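Local coordinates for protein FIG000988: Predicted permease (Vibrio cholerae, PDB 6MJP) that probably works as a permease subunit of the LptBFG ABC transporter that moves lipopolysaccharide from the inner membrane toward the outer membrane, at residues L62-L73 / M299-F310; P277-P285 / N335-N346. All blocks are in the same frame, centred on the assembly; numbering follows the deposited sequence.

Contact 1. Residues L62-L73 / M299-F310. With LMT (dodecyl-beta-D-maltoside), chain U.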
loop_
_atom_site.group_PDB
_atom_site.type_symbol
_atom_site.label_atom_id
_atom_site.label_comp_id
_atom_site.label_asym_id
_atom_site.label_seq_id
_atom_site.Cartn_x
_atom_site.Cartn_y
_atom_site.Cartn_z
ATOM N N LEU D 62 -16.422 -2.788 12.829
ATOM C CA LEU D 62 -15.267 -3.243 12.073
ATOM C C LEU D 62 -13.956 -2.667 12.596
ATOM O O LEU D 62 -12.905 -3.297 12.426
ATOM C CB LEU D 62 -15.451 -2.881 10.595
ATOM C CG LEU D 62 -14.772 -3.791 9.570
ATOM C CD1 LEU D 62 -15.138 -5.244 9.839
ATOM C CD2 LEU D 62 -15.142 -3.389 8.141
ATOM N N MET D 63 -13.993 -1.505 13.248
ATOM C CA MET D 63 -12.773 -0.758 13.519
ATOM C C MET D 63 -12.252 -0.910 14.936
ATOM O O MET D 63 -11.036 -0.842 15.133
ATOM C CB MET D 63 -12.984 0.727 13.216
ATOM C CG MET D 63 -13.152 1.030 11.730
ATOM S SD MET D 63 -12.339 -0.154 10.625
ATOM C CE MET D 63 -10.609 0.286 10.828
ATOM N N LEU D 64 -13.122 -1.104 15.925
ATOM C CA LEU D 64 -12.654 -1.340 17.291
ATOM C C LEU D 64 -11.604 -2.441 17.398
ATOM O O LEU D 64 -10.573 -2.207 18.047
ATOM C CB LEU D 64 -13.848 -1.634 18.206
ATOM C CG LEU D 64 -14.804 -0.463 18.414
ATOM C CD1 LEU D 64 -15.933 -0.856 19.353
ATOM C CD2 LEU D 64 -14.062 0.767 18.933
ATOM N N PRO D 65 -11.784 -3.653 16.799
ATOM C CA PRO D 65 -10.708 -4.652 16.852
ATOM C C PRO D 65 -9.391 -4.122 16.312
ATOM O O PRO D 65 -8.366 -4.166 16.995
ATOM C CB PRO D 65 -11.233 -5.794 15.971
ATOM C CG PRO D 65 -12.692 -5.648 15.970
ATOM C CD PRO D 65 -12.970 -4.176 16.092
ATOM N N LEU D 66 -9.413 -3.632 15.072
ATOM C CA LEU D 66 -8.198 -3.114 14.457
ATOM C C LEU D 66 -7.616 -1.969 15.262
ATOM O O LEU D 66 -6.390 -1.820 15.342
ATOM C CB LEU D 66 -8.493 -2.651 13.033
ATOM C CG LEU D 66 -7.260 -2.350 12.195
ATOM C CD1 LEU D 66 -6.381 -3.584 12.091
ATOM C CD2 LEU D 66 -7.685 -1.881 10.828
ATOM N N SER D 67 -8.481 -1.158 15.868
ATOM C CA SER D 67 -8.033 -0.012 16.651
ATOM C C SER D 67 -7.102 -0.447 17.775
ATOM O O SER D 67 -5.947 -0.009 17.853
ATOM C CB SER D 67 -9.253 0.723 17.204
ATOM O OG SER D 67 -8.872 1.849 17.958
ATOM N N LEU D 68 -7.593 -1.329 18.648
ATOM C CA LEU D 68 -6.784 -1.844 19.748
ATOM C C LEU D 68 -5.608 -2.677 19.243
ATOM O O LEU D 68 -4.507 -2.607 19.804
ATOM C CB LEU D 68 -7.663 -2.670 20.680
ATOM C CG LEU D 68 -6.959 -3.188 21.928
ATOM C CD1 LEU D 68 -6.400 -2.026 22.726
ATOM C CD2 LEU D 68 -7.909 -4.002 22.768
ATOM N N TYR D 69 -5.830 -3.474 18.195
ATOM C CA TYR D 69 -4.779 -4.284 17.579
ATOM C C TYR D 69 -3.569 -3.447 17.176
ATOM O O TYR D 69 -2.441 -3.719 17.598
ATOM C CB TYR D 69 -5.378 -4.993 16.361
ATOM C CG TYR D 69 -4.551 -6.045 15.636
ATOM C CD1 TYR D 69 -4.351 -7.309 16.176
ATOM C CD2 TYR D 69 -4.057 -5.796 14.361
ATOM C CE1 TYR D 69 -3.629 -8.283 15.480
ATOM C CE2 TYR D 69 -3.342 -6.752 13.663
ATOM C CZ TYR D 69 -3.128 -7.990 14.220
ATOM O OH TYR D 69 -2.410 -8.913 13.490
ATOM N N ILE D 70 -3.783 -2.443 16.316
ATOM C CA ILE D 70 -2.669 -1.612 15.872
ATOM C C ILE D 70 -2.158 -0.767 17.023
ATOM O O ILE D 70 -0.954 -0.492 17.118
ATOM C CB ILE D 70 -3.084 -0.738 14.678
ATOM C CG1 ILE D 70 -3.630 -1.614 13.563
ATOM C CG2 ILE D 70 -1.902 0.036 14.136
ATOM C CD1 ILE D 70 -2.644 -2.659 13.098
ATOM N N GLY D 71 -3.057 -0.350 17.915
ATOM C CA GLY D 71 -2.642 0.470 19.038
ATOM C C GLY D 71 -1.574 -0.205 19.869
ATOM O O GLY D 71 -0.496 0.351 20.098
ATOM N N ILE D 72 -1.849 -1.429 20.316
ATOM C CA ILE D 72 -0.880 -2.108 21.161
ATOM C C ILE D 72 0.332 -2.528 20.341
ATOM O O ILE D 72 1.458 -2.570 20.854
ATOM C CB ILE D 72 -1.551 -3.293 21.875
ATOM C CG1 ILE D 72 -0.569 -4.004 22.774
ATOM C CG2 ILE D 72 -2.002 -4.313 20.905
ATOM C CD1 ILE D 72 -1.236 -5.050 23.574
ATOM N N LEU D 73 0.136 -2.801 19.055
ATOM C CA LEU D 73 1.259 -3.158 18.196
ATOM C C LEU D 73 2.254 -2.006 18.096
ATOM O O LEU D 73 3.461 -2.189 18.300
ATOM C CB LEU D 73 0.737 -3.564 16.813
ATOM C CG LEU D 73 1.791 -3.905 15.757
ATOM C CD1 LEU D 73 2.394 -5.236 16.094
ATOM C CD2 LEU D 73 1.240 -3.903 14.336
ATOM N N MET D 299 4.191 -4.412 10.447
ATOM C CA MET D 299 2.919 -3.914 9.952
ATOM C C MET D 299 2.340 -4.852 8.902
ATOM O O MET D 299 1.142 -5.162 8.926
ATOM C CB MET D 299 3.103 -2.500 9.404
ATOM C CG MET D 299 1.855 -1.659 9.484
ATOM S SD MET D 299 1.381 -1.378 11.192
ATOM C CE MET D 299 -0.154 -0.490 10.926
ATOM N N GLY D 300 3.176 -5.324 7.976
ATOM C CA GLY D 300 2.741 -6.250 6.954
ATOM C C GLY D 300 2.108 -7.509 7.522
ATOM O O GLY D 300 0.910 -7.770 7.344
ATOM N N PRO D 301 2.914 -8.311 8.230
ATOM C CA PRO D 301 2.384 -9.540 8.837
ATOM C C PRO D 301 1.159 -9.325 9.706
ATOM O O PRO D 301 0.244 -10.157 9.679
ATOM C CB PRO D 301 3.573 -10.054 9.662
ATOM C CG PRO D 301 4.758 -9.493 8.994
ATOM C CD PRO D 301 4.347 -8.138 8.518
ATOM N N ALA D 302 1.107 -8.238 10.481
ATOM C CA ALA D 302 -0.023 -8.042 11.387
ATOM C C ALA D 302 -1.317 -7.780 10.627
ATOM O O ALA D 302 -2.377 -8.297 10.996
ATOM C CB ALA D 302 0.265 -6.893 12.350
ATOM N N ILE D 303 -1.250 -6.953 9.580
ATOM C CA ILE D 303 -2.435 -6.645 8.796
ATOM C C ILE D 303 -2.839 -7.861 7.981
ATOM O O ILE D 303 -4.033 -8.158 7.842
ATOM C CB ILE D 303 -2.160 -5.388 7.939
ATOM C CG1 ILE D 303 -2.092 -4.161 8.858
ATOM C CG2 ILE D 303 -3.210 -5.185 6.831
ATOM C CD1 ILE D 303 -2.044 -2.839 8.137
ATOM N N LEU D 304 -1.859 -8.617 7.484
ATOM C CA LEU D 304 -2.153 -9.861 6.779
ATOM C C LEU D 304 -2.918 -10.843 7.662
ATOM O O LEU D 304 -3.843 -11.518 7.197
ATOM C CB LEU D 304 -0.849 -10.475 6.295
ATOM C CG LEU D 304 -0.935 -11.857 5.700
ATOM C CD1 LEU D 304 -1.765 -11.777 4.429
ATOM C CD2 LEU D 304 0.479 -12.347 5.431
ATOM N N ILE D 305 -2.555 -10.920 8.939
ATOM C CA ILE D 305 -3.212 -11.827 9.874
ATOM C C ILE D 305 -4.646 -11.389 10.123
ATOM O O ILE D 305 -5.566 -12.216 10.207
ATOM C CB ILE D 305 -2.414 -11.872 11.188
ATOM C CG1 ILE D 305 -1.142 -12.704 11.011
ATOM C CG2 ILE D 305 -3.287 -12.327 12.361
ATOM C CD1 ILE D 305 -0.228 -12.616 12.186
ATOM N N TYR D 306 -4.844 -10.077 10.297
ATOM C CA TYR D 306 -6.176 -9.520 10.522
ATOM C C TYR D 306 -7.068 -9.728 9.310
ATOM O O TYR D 306 -8.260 -10.030 9.444
ATOM C CB TYR D 306 -6.053 -8.033 10.834
ATOM C CG TYR D 306 -7.336 -7.318 11.239
ATOM C CD1 TYR D 306 -8.251 -6.871 10.286
ATOM C CD2 TYR D 306 -7.609 -7.047 12.577
ATOM C CE1 TYR D 306 -9.414 -6.207 10.662
ATOM C CE2 TYR D 306 -8.765 -6.386 12.960
ATOM C CZ TYR D 306 -9.664 -5.966 11.999
ATOM O OH TYR D 306 -10.815 -5.305 12.379
ATOM N N LEU D 307 -6.518 -9.528 8.113
ATOM C CA LEU D 307 -7.316 -9.710 6.913
ATOM C C LEU D 307 -7.736 -11.164 6.773
ATOM O O LEU D 307 -8.915 -11.456 6.543
ATOM C CB LEU D 307 -6.545 -9.229 5.684
ATOM C CG LEU D 307 -6.824 -7.798 5.197
ATOM C CD1 LEU D 307 -6.717 -6.783 6.339
ATOM C CD2 LEU D 307 -5.898 -7.416 4.032
ATOM N N THR D 308 -6.790 -12.100 6.942
ATOM C CA THR D 308 -7.124 -13.518 6.779
ATOM C C THR D 308 -8.202 -13.943 7.762
ATOM O O THR D 308 -9.113 -14.709 7.420
ATOM C CB THR D 308 -5.898 -14.410 6.966
ATOM O OG1 THR D 308 -5.370 -14.211 8.281
ATOM C CG2 THR D 308 -4.849 -14.090 5.957
ATOM N N TYR D 309 -8.103 -13.473 9.002
ATOM C CA TYR D 309 -9.092 -13.864 9.993
ATOM C C TYR D 309 -10.480 -13.377 9.611
ATOM O O TYR D 309 -11.439 -14.155 9.604
ATOM C CB TYR D 309 -8.705 -13.329 11.361
ATOM C CG TYR D 309 -9.768 -13.589 12.391
ATOM C CD1 TYR D 309 -9.971 -14.864 12.903
ATOM C CD2 TYR D 309 -10.572 -12.561 12.854
ATOM C CE1 TYR D 309 -10.944 -15.105 13.853
ATOM C CE2 TYR D 309 -11.542 -12.785 13.802
ATOM C CZ TYR D 309 -11.727 -14.060 14.301
ATOM O OH TYR D 309 -12.697 -14.278 15.254
ATOM N N PHE D 310 -10.610 -12.088 9.297
ATOM C CA PHE D 310 -11.930 -11.530 9.044
ATOM C C PHE D 310 -12.505 -12.024 7.730
ATOM O O PHE D 310 -13.722 -12.199 7.616
ATOM C CB PHE D 310 -11.866 -10.010 9.062
ATOM C CG PHE D 310 -12.349 -9.415 10.343
ATOM C CD1 PHE D 310 -11.482 -9.203 11.401
ATOM C CD2 PHE D 310 -13.683 -9.099 10.502
ATOM C CE1 PHE D 310 -11.940 -8.675 12.585
ATOM C CE2 PHE D 310 -14.146 -8.567 11.679
ATOM C CZ PHE D 310 -13.275 -8.355 12.725
HETATM C C1B LMT U . 9.981 -4.946 7.249
HETATM C C2B LMT U . 11.175 -4.091 7.722
HETATM C C3B LMT U . 12.147 -3.887 6.549
HETATM C C4B LMT U . 12.597 -5.286 6.042
HETATM C C5B LMT U . 11.308 -5.994 5.595
HETATM C C6B LMT U . 11.624 -7.353 4.994
HETATM O O1B LMT U . 9.191 -4.234 6.351
HETATM O O2B LMT U . 10.708 -2.893 8.211
HETATM O O3B LMT U . 13.171 -3.026 6.878
HETATM O "O4'" LMT U . 13.460 -5.209 4.981
HETATM O O5B LMT U . 10.413 -6.146 6.666
HETATM O O6B LMT U . 12.206 -8.144 5.944
HETATM C "C1'" LMT U . 5.335 -2.819 5.927
HETATM C "C2'" LMT U . 6.151 -2.071 6.986
HETATM C "C3'" LMT U . 7.654 -2.407 6.792
HETATM C "C4'" LMT U . 7.871 -3.939 6.774
HETATM C "C5'" LMT U . 6.873 -4.522 5.740
HETATM C "C6'" LMT U . 6.966 -6.015 5.576
HETATM O "O1'" LMT U . 4.000 -2.592 6.110
HETATM O "O2'" LMT U . 5.956 -0.734 6.788
HETATM O "O3'" LMT U . 8.414 -1.818 7.774
HETATM O "O5'" LMT U . 5.556 -4.206 6.095
HETATM O "O6'" LMT U . 6.748 -6.549 6.833
HETATM C C1 LMT U . 3.217 -2.711 4.938
HETATM C C2 LMT U . 1.842 -2.271 5.347
HETATM C C3 LMT U . 0.704 -2.848 4.570
HETATM C C4 LMT U . -0.561 -2.159 5.032
HETATM C C5 LMT U . -0.516 -0.684 4.778
HETATM C C6 LMT U . -1.558 0.063 5.549
#

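Contact 2. Residues P277-P285 / N335-N346. With LMT (dodecyl-beta-D-maltoside), chain S.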
loop_
_atom_site.group_PDB
_atom_site.type_symbol
_atom_site.label_atom_id
_atom_site.label_comp_id
_atom_site.label_asym_id
_atom_site.label_seq_id
_atom_site.Cartn_x
_atom_site.Cartn_y
_atom_site.Cartn_z
ATOM N N PRO D 277 -10.219 -10.197 22.426
ATOM C CA PRO D 277 -9.112 -10.691 23.245
ATOM C C PRO D 277 -8.219 -11.676 22.513
ATOM O O PRO D 277 -7.014 -11.692 22.784
ATOM C CB PRO D 277 -9.824 -11.337 24.438
ATOM C CG PRO D 277 -11.091 -11.811 23.877
ATOM C CD PRO D 277 -11.503 -10.732 22.919
ATOM N N LEU D 278 -8.747 -12.491 21.595
ATOM C CA LEU D 278 -7.885 -13.436 20.888
ATOM C C LEU D 278 -6.829 -12.705 20.074
ATOM O O LEU D 278 -5.654 -13.092 20.071
ATOM C CB LEU D 278 -8.715 -14.342 19.984
ATOM C CG LEU D 278 -9.784 -15.181 20.680
ATOM C CD1 LEU D 278 -10.745 -15.727 19.641
ATOM C CD2 LEU D 278 -9.167 -16.310 21.496
ATOM N N LEU D 279 -7.238 -11.643 19.369
ATOM C CA LEU D 279 -6.303 -10.857 18.570
ATOM C C LEU D 279 -5.263 -10.180 19.450
ATOM O O LEU D 279 -4.083 -10.098 19.080
ATOM C CB LEU D 279 -7.070 -9.821 17.746
ATOM C CG LEU D 279 -7.731 -10.331 16.464
ATOM C CD1 LEU D 279 -8.500 -9.228 15.755
ATOM C CD2 LEU D 279 -6.700 -10.955 15.528
ATOM N N THR D 280 -5.692 -9.689 20.619
ATOM C CA THR D 280 -4.770 -9.091 21.580
ATOM C C THR D 280 -3.674 -10.072 21.979
ATOM O O THR D 280 -2.479 -9.756 21.906
ATOM C CB THR D 280 -5.540 -8.632 22.822
ATOM O OG1 THR D 280 -6.381 -7.517 22.508
ATOM C CG2 THR D 280 -4.590 -8.221 23.912
ATOM N N MET D 281 -4.073 -11.269 22.421
ATOM C CA MET D 281 -3.103 -12.266 22.854
ATOM C C MET D 281 -2.195 -12.696 21.713
ATOM O O MET D 281 -1.028 -13.031 21.943
ATOM C CB MET D 281 -3.830 -13.465 23.451
ATOM C CG MET D 281 -4.300 -13.226 24.875
ATOM S SD MET D 281 -2.914 -13.089 26.026
ATOM C CE MET D 281 -2.210 -14.737 25.894
ATOM N N LEU D 282 -2.696 -12.668 20.480
ATOM C CA LEU D 282 -1.856 -13.030 19.345
ATOM C C LEU D 282 -0.818 -11.950 19.050
ATOM O O LEU D 282 0.346 -12.262 18.768
ATOM C CB LEU D 282 -2.724 -13.299 18.115
ATOM C CG LEU D 282 -1.984 -13.496 16.794
ATOM C CD1 LEU D 282 -1.025 -14.665 16.855
ATOM C CD2 LEU D 282 -2.993 -13.712 15.700
ATOM N N VAL D 283 -1.212 -10.675 19.126
ATOM C CA VAL D 283 -0.333 -9.591 18.692
ATOM C C VAL D 283 0.681 -9.180 19.757
ATOM O O VAL D 283 1.701 -8.554 19.428
ATOM C CB VAL D 283 -1.156 -8.364 18.259
ATOM C CG1 VAL D 283 -1.750 -7.632 19.463
ATOM C CG2 VAL D 283 -0.311 -7.432 17.427
ATOM N N VAL D 284 0.441 -9.507 21.027
ATOM C CA VAL D 284 1.402 -9.144 22.069
ATOM C C VAL D 284 2.787 -9.729 21.802
ATOM O O VAL D 284 3.763 -8.963 21.798
ATOM C CB VAL D 284 0.847 -9.514 23.455
ATOM C CG1 VAL D 284 1.936 -9.426 24.473
ATOM C CG2 VAL D 284 -0.271 -8.574 23.832
ATOM N N PRO D 285 2.951 -11.037 21.547
ATOM C CA PRO D 285 4.290 -11.539 21.187
ATOM C C PRO D 285 4.781 -11.062 19.827
ATOM O O PRO D 285 5.995 -11.066 19.598
ATOM C CB PRO D 285 4.115 -13.063 21.198
ATOM C CG PRO D 285 2.777 -13.321 21.820
ATOM C CD PRO D 285 1.957 -12.125 21.528
ATOM N N ASN D 335 -12.473 -19.036 14.969
ATOM C CA ASN D 335 -12.010 -18.504 16.247
ATOM C C ASN D 335 -11.059 -19.472 16.933
ATOM O O ASN D 335 -10.070 -19.053 17.546
ATOM C CB ASN D 335 -13.195 -18.200 17.156
ATOM C CG ASN D 335 -14.111 -17.161 16.571
ATOM O OD1 ASN D 335 -14.080 -15.996 16.965
ATOM N ND2 ASN D 335 -14.927 -17.568 15.609
ATOM N N ALA D 336 -11.340 -20.773 16.844
ATOM C CA ALA D 336 -10.435 -21.750 17.436
ATOM C C ALA D 336 -9.047 -21.663 16.811
ATOM O O ALA D 336 -8.039 -21.695 17.525
ATOM C CB ALA D 336 -11.013 -23.160 17.293
ATOM N N ALA D 337 -8.973 -21.536 15.481
ATOM C CA ALA D 337 -7.674 -21.425 14.823
ATOM C C ALA D 337 -6.942 -20.159 15.253
ATOM O O ALA D 337 -5.712 -20.158 15.400
ATOM C CB ALA D 337 -7.843 -21.457 13.307
ATOM N N LEU D 338 -7.678 -19.071 15.462
ATOM C CA LEU D 338 -7.058 -17.868 15.998
ATOM C C LEU D 338 -6.499 -18.125 17.392
ATOM O O LEU D 338 -5.349 -17.776 17.693
ATOM C CB LEU D 338 -8.072 -16.728 16.015
ATOM C CG LEU D 338 -7.497 -15.366 16.400
ATOM C CD1 LEU D 338 -6.405 -14.961 15.425
ATOM C CD2 LEU D 338 -8.599 -14.330 16.440
ATOM N N LEU D 339 -7.302 -18.751 18.256
ATOM C CA LEU D 339 -6.862 -19.049 19.616
ATOM C C LEU D 339 -5.643 -19.962 19.620
ATOM O O LEU D 339 -4.674 -19.720 20.351
ATOM C CB LEU D 339 -8.018 -19.679 20.398
ATOM C CG LEU D 339 -7.910 -20.009 21.887
ATOM C CD1 LEU D 339 -7.386 -21.408 22.085
ATOM C CD2 LEU D 339 -7.022 -19.018 22.607
ATOM N N LEU D 340 -5.669 -21.019 18.813
ATOM C CA LEU D 340 -4.520 -21.911 18.781
ATOM C C LEU D 340 -3.278 -21.168 18.321
ATOM O O LEU D 340 -2.191 -21.356 18.878
ATOM C CB LEU D 340 -4.806 -23.111 17.886
ATOM C CG LEU D 340 -3.678 -24.133 17.785
ATOM C CD1 LEU D 340 -3.261 -24.621 19.163
ATOM C CD2 LEU D 340 -4.139 -25.285 16.924
ATOM N N ALA D 341 -3.434 -20.275 17.340
ATOM C CA ALA D 341 -2.291 -19.519 16.846
ATOM C C ALA D 341 -1.689 -18.651 17.943
ATOM O O ALA D 341 -0.466 -18.647 18.133
ATOM C CB ALA D 341 -2.714 -18.685 15.643
ATOM N N ALA D 342 -2.539 -17.935 18.696
ATOM C CA ALA D 342 -2.067 -17.092 19.796
ATOM C C ALA D 342 -1.315 -17.895 20.848
ATOM O O ALA D 342 -0.308 -17.423 21.390
ATOM C CB ALA D 342 -3.244 -16.367 20.442
ATOM N N LEU D 343 -1.800 -19.096 21.174
ATOM C CA LEU D 343 -1.056 -19.975 22.066
ATOM C C LEU D 343 0.307 -20.339 21.481
ATOM O O LEU D 343 1.319 -20.289 22.188
ATOM C CB LEU D 343 -1.873 -21.235 22.359
ATOM C CG LEU D 343 -3.244 -21.047 23.025
ATOM C CD1 LEU D 343 -3.880 -22.400 23.331
ATOM C CD2 LEU D 343 -3.143 -20.177 24.278
ATOM N N MET D 344 0.350 -20.714 20.193
ATOM C CA MET D 344 1.617 -21.058 19.546
ATOM C C MET D 344 2.631 -19.925 19.671
ATOM O O MET D 344 3.775 -20.144 20.087
ATOM C CB MET D 344 1.402 -21.397 18.066
ATOM C CG MET D 344 0.366 -22.491 17.724
ATOM S SD MET D 344 0.864 -24.224 17.789
ATOM C CE MET D 344 0.663 -24.586 19.541
ATOM N N VAL D 345 2.232 -18.700 19.317
ATOM C CA VAL D 345 3.184 -17.592 19.330
ATOM C C VAL D 345 3.537 -17.188 20.752
ATOM O O VAL D 345 4.597 -16.598 20.990
ATOM C CB VAL D 345 2.631 -16.394 18.544
ATOM C CG1 VAL D 345 2.358 -16.789 17.119
ATOM C CG2 VAL D 345 1.373 -15.877 19.203
ATOM N N ASN D 346 2.668 -17.481 21.715
ATOM C CA ASN D 346 2.957 -17.075 23.081
ATOM C C ASN D 346 3.880 -18.055 23.783
ATOM O O ASN D 346 4.612 -17.657 24.694
ATOM C CB ASN D 346 1.664 -16.902 23.866
ATOM C CG ASN D 346 1.144 -15.482 23.811
ATOM O OD1 ASN D 346 1.487 -14.655 24.653
ATOM N ND2 ASN D 346 0.321 -15.187 22.814
HETATM C C1B LMT S . 10.109 -15.755 16.770
HETATM C C2B LMT S . 10.211 -14.751 17.940
HETATM C C3B LMT S . 11.403 -13.790 17.743
HETATM C C4B LMT S . 12.703 -14.574 17.421
HETATM C C5B LMT S . 12.395 -15.507 16.236
HETATM C C6B LMT S . 13.655 -16.268 15.822
HETATM O O1B LMT S . 9.641 -15.107 15.624
HETATM O O2B LMT S . 9.023 -14.063 18.010
HETATM O O3B LMT S . 11.549 -12.953 18.817
HETATM O "O4'" LMT S . 13.726 -13.716 17.077
HETATM O O5B LMT S . 11.334 -16.389 16.525
HETATM O O6B LMT S . 13.324 -17.467 15.236
HETATM C "C1'" LMT S . 6.396 -15.347 13.058
HETATM C "C2'" LMT S . 6.083 -14.826 14.476
HETATM C "C3'" LMT S . 7.382 -14.409 15.195
HETATM C "C4'" LMT S . 8.407 -15.553 15.113
HETATM C "C5'" LMT S . 8.560 -15.844 13.606
HETATM C "C6'" LMT S . 9.710 -16.747 13.250
HETATM O "O1'" LMT S . 5.275 -15.859 12.466
HETATM O "O2'" LMT S . 5.299 -13.714 14.341
HETATM O "O3'" LMT S . 7.118 -14.075 16.489
HETATM O "O5'" LMT S . 7.363 -16.384 13.119
HETATM O "O6'" LMT S . 9.371 -17.990 13.727
HETATM C C1 LMT S . 4.312 -16.417 13.327
HETATM C C2 LMT S . 3.004 -15.842 12.874
HETATM C C3 LMT S . 1.785 -16.593 13.308
HETATM C C4 LMT S . 0.658 -16.278 12.362
HETATM C C5 LMT S . -0.656 -16.678 12.958
HETATM C C6 LMT S . -1.773 -16.548 11.968
HETATM C C7 LMT S . -3.104 -16.731 12.640
HETATM C C8 LMT S . -4.190 -16.712 11.611
HETATM C C9 LMT S . -5.563 -16.775 12.201
HETATM C C10 LMT S . -6.559 -16.976 11.089
HETATM C C11 LMT S . -6.722 -18.425 10.738
HETATM C C12 LMT S . -7.911 -18.669 9.861
#

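Contact 1. Residues L62-L73 / M299-F310
Two transmembrane helices of the LptF/LptG permease fold run nearly antiparallel here, 62-73 against 299-310, with their axes 11.4 Å apart at an angle of 158°. So wide a spacing is bridged by large side chains, and the two largest shares of the interface come from tyrosines, one on each helix. Tyr69 reaches across to the backbone of the other helix, where its OH donates a hydrogen bond to Ala302 O at 2.6 Å. The hydroxyl lies 22° from the carbonyl plane, and the same oxygen also takes the helical N-H of Tyr306. Tyr306 extends the opposite way and brings its OH within 2.9 Å of Leu62 O, just before the break in helical bonding at Pro65. Leu66 CD1 sits over the centre of the Tyr306 ring, a CH-pi contact 3.8 Å from the centroid, while Pro65 CB meets the ring's edge. The Tyr69 and Tyr306 side chains pass in opposite directions, and their rings are inclined at 48°, neither a stack nor an edge-to-face pair. Apolar side chains fill the two ends: Leu73 CD2 rests on Ala302 CB at 3.7 Å, Met299 CE meets Ile70 CG2, and Leu62 CD1 approaches Phe310 CE2. A dodecyl maltoside lies along Met299, Gly300 and Ile303. Beyond, helices 2-36 and 95-134 pack against 62-73, helix 260-286 touches both segments, and LptC, a separate chain, covers Pro301, Leu304, Ile305 and Thr308.

Contact 2. Residues P277-P285 / N335-N346
Leu282 enters helix 335-346 as a knob into a hole formed by Leu338, Ala341, Ala342 and Val345, the classic packing of two transmembrane helices running side by side. Its two methyls divide the hole: CD1 touches Val345 CG2 at 3.6 Å, and CD2 meets Leu338 CD1 at the same distance. Beneath them Ala342 offers only a methyl, which lets the backbones approach until the CA atoms of Leu282 and Ala342 are 4.1 Å apart. The axes are 8.2 Å apart and inclined by 26°. One turn earlier, Leu278 meets two successive residues, its CB against Leu338 CD2 at 3.5 Å and its CD2 against Leu339 CD2. Pro285 CG lies over one face of the Asn346 amide, and its CB packs against Val345 O. Farther out, a dodecyl maltoside chain runs along Leu338, Ala341 and Val345, and Leu279 and Leu282 also touch helix 299-321. The polar element of the interface is the Asn346 side chain, whose ND2 donates both its hydrogens. One bond stays within its own helix, to Ala342 O, and fixes the amide for the other, which crosses to Met281 O at 2.7 Å with the acceptor in the amide plane but the donor well above the plane of the Met281 carbonyl.

How the contacts relate
Contact 1 is the more buried of the two and lies nearer the centre of the chain, whereas contact 2 is only partly buried. They hold different pairs of helices, but helix 299-321 follows 260-286 in the chain and precedes 332-346, and the segments alternate in sequence. The contacts also touch directly: Tyr309 OH is hydrogen-bonded to Asn335 OD1, and Ile305 CG2 packs on Leu282 CD2 at 3.6 Å. Both interfaces are mainly apolar and include a side-chain donor that reaches a main-chain carbonyl of the opposing helix. Their spacing differs: aromatic side chains span a broad antiparallel gap in contact 1, while the small Ala342 permits close packing of near-parallel helices in contact 2.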